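Local coordinates for protein PnpC (PDB 3N9T) that probably cleaves the aromatic ring of hydroxyquinol between its adjacent hydroxyl-bearing carbons, as an iron(III)-dependent intradiol dioxygenase, at residues 95-100 with 283-288; 115-121 with 176-180. All blocks are in the same frame, centred on the assembly; numbering follows the deposited sequence.

From the N terminus the chain runs through the N-terminal helices, the last of them 84-91, and enters a long loop before strand 129-138. Contact 1 takes the start of that loop, 95-100, and sets it against 283-288 at the end of the last strand, closing a loop of 182 intervening residues that holds most of the sheet. Contact 2 is nested inside it: further along the same loop, 115-121 lies on 176-180 at the end of strand 173-177, with 54 residues between. Their centres are about 21 Å apart and they do not touch, but both reach the same mixed sheet, so the linker is fastened to it at two places.

Contact 1: 95-100 with 283-288; sequences QSTNAT and YEFVME
Thr-100 and Val-286 form the centre of a loop-to-strand contact, in which the linker after helix 84-91 lies against the end of strand 278-287, whose backbone also pairs with strand 129-138. The threonine grips the strand twice: its backbone N donates to Val-286 O (2.8 Å), and Val-286 N donates almost straight, at 173°, to Thr-100 OG1 (2.9 Å). With its hydroxyl beside its own backbone N (chi1 -52°), the threonine presents OG1 to the strand, while the methyl CG2, anti to that N, reaches the edge of the Tyr-283 ring near OH, 3.7 Å away. A water bound to Thr-100 OG1 also donates to Glu-284 O and weakly to Tyr-283 OH, which has a further partner in Ser-254 O. A second water joins Thr-100 O to Val-286 O. Val-286 points its side chain toward the loop, CB lying 3.4 Å from Asn-98 O and CG1 against Ala-99 CA. Beyond it Glu-288 bends at chi2 and passes its CG alongside Ala-99 CB, bringing the carboxylate to Thr-97. There Thr-97 OG1 donates to Glu-288 OE2 (2.8 Å) from above the carboxylate plane, and accepts from Ala-99 N in an ST turn. The side chain of Phe-285 packs on strand 231-237, about 9 Å from that of the iron ligand His-220. Both backbone polar atoms of Val-286 are thus satisfied, N by Thr-100 OG1 and O by Thr-100 N and a water, making the attachment mainly polar, with Val-286 and Ala-99 packing beside it.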
ATOM      1  N   GLN A  95      12.219 -20.311 -15.482  1.00 29.52           N
ATOM      2  CA  GLN A  95      13.121 -21.408 -15.935  1.00 32.79           C
ATOM      3  C   GLN A  95      12.323 -22.495 -16.663  1.00 34.51           C
ATOM      4  O   GLN A  95      11.209 -22.832 -16.245  1.00 35.20           O
ATOM      5  CB  GLN A  95      13.833 -22.058 -14.736  1.00 33.08           C
ATOM      6  CG  GLN A  95      14.738 -21.124 -13.879  1.00 32.42           C
ATOM      7  CD  GLN A  95      15.086 -21.704 -12.495  1.00 34.92           C
ATOM      8  OE1 GLN A  95      14.315 -22.476 -11.898  1.00 32.51           O
ATOM      9  NE2 GLN A  95      16.231 -21.316 -11.984  1.00 32.05           N
ATOM     10  N   SER A  96      12.879 -23.032 -17.753  1.00 35.92           N
ATOM     11  CA  SER A  96      12.208 -24.103 -18.526  1.00 37.52           C
ATOM     12  C   SER A  96      12.945 -25.431 -18.364  1.00 37.05           C
ATOM     13  O   SER A  96      12.468 -26.479 -18.824  1.00 38.09           O
ATOM     14  CB  SER A  96      12.089 -23.746 -20.009  1.00 37.53           C
ATOM     15  OG  SER A  96      13.275 -23.116 -20.446  1.00 39.40           O
ATOM     16  N   THR A  97      14.090 -25.369 -17.679  1.00 35.91           N
ATOM     17  CA  THR A  97      15.018 -26.493 -17.560  1.00 33.48           C
ATOM     18  C   THR A  97      14.787 -27.235 -16.245  1.00 32.11           C
ATOM     19  O   THR A  97      13.837 -26.956 -15.514  1.00 31.73           O
ATOM     20  CB  THR A  97      16.452 -25.939 -17.527  1.00 34.63           C
ATOM     21  OG1 THR A  97      16.501 -24.967 -16.471  1.00 34.28           O
ATOM     22  CG2 THR A  97      16.822 -25.261 -18.884  1.00 32.62           C
ATOM     23  N   ASN A  98      15.651 -28.180 -15.928  1.00 29.54           N
ATOM     24  CA  ASN A  98      15.541 -28.843 -14.650  1.00 29.09           C
ATOM     25  C   ASN A  98      16.429 -28.091 -13.627  1.00 27.64           C
ATOM     26  O   ASN A  98      16.924 -28.725 -12.683  1.00 27.79           O
ATOM     27  CB  ASN A  98      16.012 -30.311 -14.751  1.00 29.79           C
ATOM     28  CG  ASN A  98      17.467 -30.434 -15.264  1.00 33.29           C
ATOM     29  OD1 ASN A  98      17.919 -29.636 -16.100  1.00 39.72           O
ATOM     30  ND2 ASN A  98      18.190 -31.438 -14.782  1.00 36.76           N
ATOM     31  N   ALA A  99      16.664 -26.783 -13.837  1.00 24.25           N
ATOM     32  CA  ALA A  99      17.516 -26.011 -12.903  1.00 22.07           C
ATOM     33  C   ALA A  99      16.811 -25.926 -11.538  1.00 20.39           C
ATOM     34  O   ALA A  99      15.555 -25.973 -11.440  1.00 18.11           O
ATOM     35  CB  ALA A  99      17.831 -24.613 -13.457  1.00 21.12           C
ATOM     36  N   THR A 100      17.594 -25.877 -10.454  1.00 16.37           N
ATOM     37  CA  THR A 100      16.936 -25.774  -9.160  1.00 15.44           C
ATOM     38  C   THR A 100      16.068 -24.520  -9.070  1.00 15.65           C
ATOM     39  O   THR A 100      16.505 -23.474  -9.480  1.00 15.63           O
ATOM     40  CB  THR A 100      17.953 -25.773  -7.974  1.00 15.12           C
ATOM     41  OG1 THR A 100      18.795 -26.906  -8.141  1.00 13.90           O
ATOM     42  CG2 THR A 100      17.207 -25.862  -6.646  1.00 14.26           C
ATOM     43  N   TYR A 283      21.328 -33.562  -1.455  1.00 14.40           N
ATOM     44  CA  TYR A 283      20.658 -32.766  -2.466  1.00 15.81           C
ATOM     45  C   TYR A 283      21.514 -32.456  -3.694  1.00 14.80           C
ATOM     46  O   TYR A 283      22.668 -32.068  -3.535  1.00 14.82           O
ATOM     47  CB  TYR A 283      20.075 -31.476  -1.858  1.00 15.70           C
ATOM     48  CG  TYR A 283      18.994 -30.797  -2.790  1.00 16.14           C
ATOM     49  CD1 TYR A 283      17.665 -31.199  -2.736  1.00 19.40           C
ATOM     50  CD2 TYR A 283      19.349 -29.790  -3.707  1.00 16.97           C
ATOM     51  CE1 TYR A 283      16.688 -30.627  -3.544  1.00 19.75           C
ATOM     52  CE2 TYR A 283      18.384 -29.188  -4.512  1.00 16.87           C
ATOM     53  CZ  TYR A 283      17.054 -29.627  -4.433  1.00 20.86           C
ATOM     54  OH  TYR A 283      16.075 -29.045  -5.189  1.00 16.41           O
ATOM     55  N   GLU A 284      20.958 -32.622  -4.897  1.00 13.05           N
ATOM     56  CA  GLU A 284      21.735 -32.192  -6.085  1.00 16.36           C
ATOM     57  C   GLU A 284      21.200 -30.871  -6.695  1.00 17.23           C
ATOM     58  O   GLU A 284      20.059 -30.808  -7.221  1.00 17.18           O
ATOM     59  CB  GLU A 284      21.830 -33.288  -7.133  1.00 15.70           C
ATOM     60  CG  GLU A 284      22.443 -34.542  -6.541  1.00 19.00           C
ATOM     61  CD  GLU A 284      22.567 -35.665  -7.568  1.00 24.19           C
ATOM     62  OE1 GLU A 284      21.821 -35.644  -8.567  1.00 26.04           O
ATOM     63  OE2 GLU A 284      23.411 -36.552  -7.356  1.00 25.26           O
ATOM     64  N   PHE A 285      22.008 -29.822  -6.577  1.00 15.91           N
ATOM     65  CA  PHE A 285      21.646 -28.548  -7.166  1.00 16.62           C
ATOM     66  C   PHE A 285      22.005 -28.542  -8.660  1.00 18.39           C
ATOM     67  O   PHE A 285      23.036 -29.086  -9.069  1.00 20.56           O
ATOM     68  CB  PHE A 285      22.418 -27.420  -6.512  1.00 15.89           C
ATOM     69  CG  PHE A 285      22.034 -27.198  -5.086  1.00 14.40           C
ATOM     70  CD1 PHE A 285      20.866 -26.445  -4.775  1.00 13.18           C
ATOM     71  CD2 PHE A 285      22.847 -27.701  -4.054  1.00 11.44           C
ATOM     72  CE1 PHE A 285      20.459 -26.232  -3.419  1.00 16.07           C
ATOM     73  CE2 PHE A 285      22.445 -27.506  -2.660  1.00 10.33           C
ATOM     74  CZ  PHE A 285      21.206 -26.776  -2.383  1.00 13.00           C
ATOM     75  N   VAL A 286      21.151 -27.904  -9.437  1.00 18.76           N
ATOM     76  CA  VAL A 286      21.320 -27.790 -10.873  1.00 20.28           C
ATOM     77  C   VAL A 286      21.318 -26.273 -11.203  1.00 19.64           C
ATOM     78  O   VAL A 286      20.360 -25.574 -10.893  1.00 19.65           O
ATOM     79  CB  VAL A 286      20.206 -28.596 -11.646  1.00 19.01           C
ATOM     80  CG1 VAL A 286      20.359 -28.435 -13.173  1.00 18.93           C
ATOM     81  CG2 VAL A 286      20.214 -30.115 -11.221  1.00 19.01           C
ATOM     82  N   MET A 287      22.426 -25.806 -11.776  1.00 20.41           N
ATOM     83  CA  MET A 287      22.689 -24.426 -12.093  1.00 22.01           C
ATOM     84  C   MET A 287      22.524 -24.170 -13.581  1.00 25.03           C
ATOM     85  O   MET A 287      22.762 -25.063 -14.437  1.00 24.17           O
ATOM     86  CB  MET A 287      24.102 -24.042 -11.657  1.00 22.36           C
ATOM     87  CG  MET A 287      24.310 -24.005 -10.068  1.00 22.86           C
ATOM     88  SD  MET A 287      25.916 -23.226  -9.871  1.00 32.33           S
ATOM     89  CE  MET A 287      25.313 -21.515  -9.831  1.00 19.04           C
ATOM     90  N   GLU A 288      22.138 -22.941 -13.900  1.00 27.97           N
ATOM     91  CA  GLU A 288      21.917 -22.549 -15.301  1.00 31.63           C
ATOM     92  C   GLU A 288      23.149 -21.836 -15.844  1.00 32.28           C
ATOM     93  O   GLU A 288      23.718 -20.953 -15.173  1.00 31.18           O
ATOM     94  CB  GLU A 288      20.714 -21.604 -15.415  1.00 32.84           C
ATOM     95  CG  GLU A 288      19.410 -22.251 -15.142  1.00 34.11           C
ATOM     96  CD  GLU A 288      18.333 -21.844 -16.148  1.00 42.00           C
ATOM     97  OE1 GLU A 288      17.845 -20.704 -15.999  1.00 42.15           O
ATOM     98  OE2 GLU A 288      17.954 -22.666 -17.041  1.00 42.33           O
TER
HETATM   99  O   HOH W   1      17.626 -29.297  -7.819  1.00 28.41           O
HETATM  100  O   HOH W   2      19.094 -23.111 -10.773  1.00 31.34           O

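Contact 2: 115-121 with 176-180; sequences DRGYGEN and YRSDN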
ATOM      1  N   ASP A 115      35.190 -19.168   5.029  1.00 19.46           N
ATOM      2  CA  ASP A 115      35.294 -20.178   3.943  1.00 20.23           C
ATOM      3  C   ASP A 115      35.516 -21.536   4.651  1.00 19.78           C
ATOM      4  O   ASP A 115      36.483 -21.677   5.375  1.00 19.05           O
ATOM      5  CB  ASP A 115      36.443 -19.855   2.988  1.00 20.34           C
ATOM      6  CG  ASP A 115      36.237 -18.566   2.291  1.00 20.65           C
ATOM      7  OD1 ASP A 115      35.486 -18.570   1.341  1.00 24.31           O
ATOM      8  OD2 ASP A 115      36.842 -17.555   2.706  1.00 21.42           O
ATOM      9  N   ARG A 116      34.604 -22.489   4.516  1.00 17.07           N
ATOM     10  CA  ARG A 116      34.743 -23.726   5.284  1.00 16.17           C
ATOM     11  C   ARG A 116      35.142 -24.877   4.407  1.00 16.89           C
ATOM     12  O   ARG A 116      34.737 -24.922   3.223  1.00 16.20           O
ATOM     13  CB  ARG A 116      33.411 -24.058   6.019  1.00 16.51           C
ATOM     14  CG  ARG A 116      32.878 -22.906   6.872  1.00 13.96           C
ATOM     15  CD  ARG A 116      31.843 -23.454   7.932  1.00 13.67           C
ATOM     16  NE  ARG A 116      31.369 -22.346   8.797  1.00 18.99           N
ATOM     17  CZ  ARG A 116      31.968 -21.995   9.941  1.00 22.95           C
ATOM     18  NH1 ARG A 116      33.097 -22.603  10.323  1.00 17.92           N
ATOM     19  NH2 ARG A 116      31.462 -21.022  10.700  1.00 22.19           N
ATOM     20  N   GLY A 117      35.915 -25.822   4.976  1.00 16.72           N
ATOM     21  CA  GLY A 117      36.378 -27.021   4.258  1.00 15.69           C
ATOM     22  C   GLY A 117      35.272 -28.055   3.997  1.00 16.49           C
ATOM     23  O   GLY A 117      34.176 -28.001   4.586  1.00 14.94           O
ATOM     24  N   TYR A 118      35.568 -29.011   3.140  1.00 14.69           N
ATOM     25  CA  TYR A 118      34.581 -30.085   2.826  1.00 17.28           C
ATOM     26  C   TYR A 118      34.180 -30.852   4.089  1.00 17.69           C
ATOM     27  O   TYR A 118      35.033 -31.390   4.766  1.00 15.21           O
ATOM     28  CB  TYR A 118      35.163 -31.030   1.832  1.00 17.71           C
ATOM     29  CG  TYR A 118      34.266 -32.141   1.325  1.00 17.09           C
ATOM     30  CD1 TYR A 118      33.488 -31.963   0.190  1.00 15.18           C
ATOM     31  CD2 TYR A 118      34.288 -33.391   1.938  1.00 16.90           C
ATOM     32  CE1 TYR A 118      32.682 -32.985  -0.297  1.00 15.53           C
ATOM     33  CE2 TYR A 118      33.516 -34.426   1.434  1.00 19.05           C
ATOM     34  CZ  TYR A 118      32.755 -34.224   0.347  1.00 15.45           C
ATOM     35  OH  TYR A 118      32.028 -35.241  -0.101  1.00 18.16           O
ATOM     36  N   GLY A 119      32.892 -30.857   4.433  1.00 17.31           N
ATOM     37  CA  GLY A 119      32.481 -31.536   5.668  1.00 17.73           C
ATOM     38  C   GLY A 119      32.744 -30.790   6.966  1.00 19.96           C
ATOM     39  O   GLY A 119      32.445 -31.312   8.055  1.00 20.24           O
ATOM     40  N   GLU A 120      33.222 -29.544   6.879  1.00 18.52           N
ATOM     41  CA  GLU A 120      33.433 -28.765   8.072  1.00 19.66           C
ATOM     42  C   GLU A 120      32.121 -28.523   8.836  1.00 18.83           C
ATOM     43  O   GLU A 120      31.087 -28.258   8.254  1.00 18.36           O
ATOM     44  CB  GLU A 120      34.084 -27.425   7.726  1.00 18.35           C
ATOM     45  CG  GLU A 120      34.428 -26.591   8.985  1.00 21.54           C
ATOM     46  CD  GLU A 120      35.304 -25.396   8.626  1.00 24.38           C
ATOM     47  OE1 GLU A 120      36.135 -25.536   7.720  1.00 18.29           O
ATOM     48  OE2 GLU A 120      35.168 -24.343   9.242  1.00 24.34           O
ATOM     49  N   ASN A 121      32.171 -28.589  10.155  1.00 19.83           N
ATOM     50  CA  ASN A 121      31.003 -28.272  10.976  1.00 20.89           C
ATOM     51  C   ASN A 121      30.771 -26.760  11.159  1.00 21.49           C
ATOM     52  O   ASN A 121      31.694 -26.045  11.530  1.00 20.32           O
ATOM     53  CB  ASN A 121      31.166 -28.956  12.330  1.00 23.33           C
ATOM     54  CG  ASN A 121      30.068 -28.608  13.291  1.00 25.45           C
ATOM     55  OD1 ASN A 121      28.876 -28.608  12.946  1.00 22.52           O
ATOM     56  ND2 ASN A 121      30.464 -28.249  14.518  1.00 29.64           N
ATOM     57  N   TYR A 176      30.997 -22.806   1.598  1.00 16.13           N
ATOM     58  CA  TYR A 176      31.551 -24.113   1.201  1.00 16.29           C
ATOM     59  C   TYR A 176      31.786 -24.190  -0.323  1.00 16.57           C
ATOM     60  O   TYR A 176      31.339 -23.278  -1.083  1.00 14.64           O
ATOM     61  CB  TYR A 176      30.519 -25.185   1.601  1.00 16.72           C
ATOM     62  CG  TYR A 176      30.379 -25.388   3.105  1.00 13.29           C
ATOM     63  CD1 TYR A 176      29.601 -24.520   3.889  1.00 15.97           C
ATOM     64  CD2 TYR A 176      31.026 -26.443   3.732  1.00 13.66           C
ATOM     65  CE1 TYR A 176      29.458 -24.696   5.278  1.00 12.73           C
ATOM     66  CE2 TYR A 176      30.900 -26.650   5.128  1.00 12.02           C
ATOM     67  CZ  TYR A 176      30.115 -25.796   5.863  1.00 15.32           C
ATOM     68  OH  TYR A 176      29.944 -26.035   7.167  1.00 17.38           O
ATOM     69  N   ARG A 177      32.487 -25.241  -0.783  1.00 16.33           N
ATOM     70  CA  ARG A 177      32.817 -25.345  -2.203  1.00 18.52           C
ATOM     71  C   ARG A 177      32.587 -26.747  -2.732  1.00 19.54           C
ATOM     72  O   ARG A 177      32.742 -27.762  -1.983  1.00 20.23           O
ATOM     73  CB  ARG A 177      34.278 -24.890  -2.416  1.00 19.85           C
ATOM     74  CG  ARG A 177      34.400 -23.404  -2.411  1.00 20.96           C
ATOM     75  CD  ARG A 177      35.862 -22.944  -2.498  1.00 24.46           C
ATOM     76  NE  ARG A 177      35.978 -21.505  -2.737  1.00 25.66           N
ATOM     77  CZ  ARG A 177      35.779 -20.571  -1.791  1.00 29.90           C
ATOM     78  NH1 ARG A 177      35.486 -20.885  -0.506  1.00 29.87           N
ATOM     79  NH2 ARG A 177      35.905 -19.302  -2.107  1.00 28.06           N
ATOM     80  N   SER A 178      32.197 -26.839  -3.997  1.00 18.98           N
ATOM     81  CA  SER A 178      32.009 -28.120  -4.593  1.00 18.52           C
ATOM     82  C   SER A 178      33.428 -28.588  -5.023  1.00 22.06           C
ATOM     83  O   SER A 178      34.295 -27.755  -5.401  1.00 21.28           O
ATOM     84  CB  SER A 178      31.027 -27.975  -5.750  1.00 20.05           C
ATOM     85  OG  SER A 178      31.627 -27.267  -6.863  1.00 22.13           O
ATOM     86  N   ASP A 179      33.705 -29.897  -4.936  1.00 22.56           N
ATOM     87  CA  ASP A 179      35.043 -30.387  -5.260  1.00 23.05           C
ATOM     88  C   ASP A 179      35.135 -30.742  -6.735  1.00 23.77           C
ATOM     89  O   ASP A 179      34.217 -30.469  -7.494  1.00 22.87           O
ATOM     90  CB  ASP A 179      35.423 -31.599  -4.349  1.00 23.06           C
ATOM     91  CG  ASP A 179      34.585 -32.837  -4.601  1.00 19.77           C
ATOM     92  OD1 ASP A 179      33.898 -32.997  -5.620  1.00 22.01           O
ATOM     93  OD2 ASP A 179      34.582 -33.718  -3.738  1.00 24.31           O
ATOM     94  N   ASN A 180      36.223 -31.384  -7.145  1.00 25.84           N
ATOM     95  CA  ASN A 180      36.387 -31.848  -8.557  1.00 26.75           C
ATOM     96  C   ASN A 180      35.259 -32.702  -9.090  1.00 26.65           C
ATOM     97  O   ASN A 180      35.035 -32.764 -10.294  1.00 27.94           O
ATOM     98  CB  ASN A 180      37.625 -32.708  -8.669  1.00 28.77           C
ATOM     99  CG  ASN A 180      38.859 -31.970  -8.340  1.00 32.60           C
ATOM    100  OD1 ASN A 180      39.787 -32.568  -7.841  1.00 42.92           O
ATOM    101  ND2 ASN A 180      38.905 -30.662  -8.631  1.00 33.84           N
TER
HETATM  102  O   HOH W   3      35.720 -16.729  -0.673  1.00 21.87           O
HETATM  103  O   HOH W   4      33.909 -26.726   1.351  1.00 13.96           O
HETATM  104  O   HOH W   5      34.872 -22.783   1.119  1.00 25.46           O
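Asp-115 and Arg-177 form a salt bridge at the surface, NH1 donating to OD1 (3.0 Å, 166°) in the guanidinium plane and meeting the carboxylate on its anti side. One water also joins Asp-115 OD1 to Arg-177 NH2, and two more link Arg-116 O to Arg-177, one at its backbone N and one at NH1. Deeper in, Tyr-176 OH donates to Glu-120 O (2.7 Å) from above the carbonyl plane. Arg-116 NH1 forms a salt bridge with Glu-120 OE2, while NE and NH2 bond Arg-173 O and Gly-170 O; Glu-120 OE1 accepts from Gly-117 N. The loop itself closes as a type II beta turn from Gly-117 to Glu-120, with Gly-119 at a positive phi of 78°. With CG anti to the carbonyl carbon (chi1 -70°), the Tyr-176 ring turns one face to Arg-116, whose CB makes a CH-pi contact 3.8 Å from the ring centroid. The extended arginine chain continues past the phenol, CD lying 3.3 Å from Tyr-176 OH. Replacing Tyr-176 with an alanine would probably strip Glu-120 O of its phenol donor and open a gap beside the arginine chain. Farther out, Asp-179 OD2 makes a van der Waals contact with Tyr-118 CE1 (4.0 Å); Asp-179 OD1 is held by the backbone N of Asp-181 and Cys-183, the Tyr-118 hydroxyl by Gly-270 O. The whole is a linker turn clamped over the end of strand 173-177, in the beta-rich domain characteristic of intradiol dioxygenases.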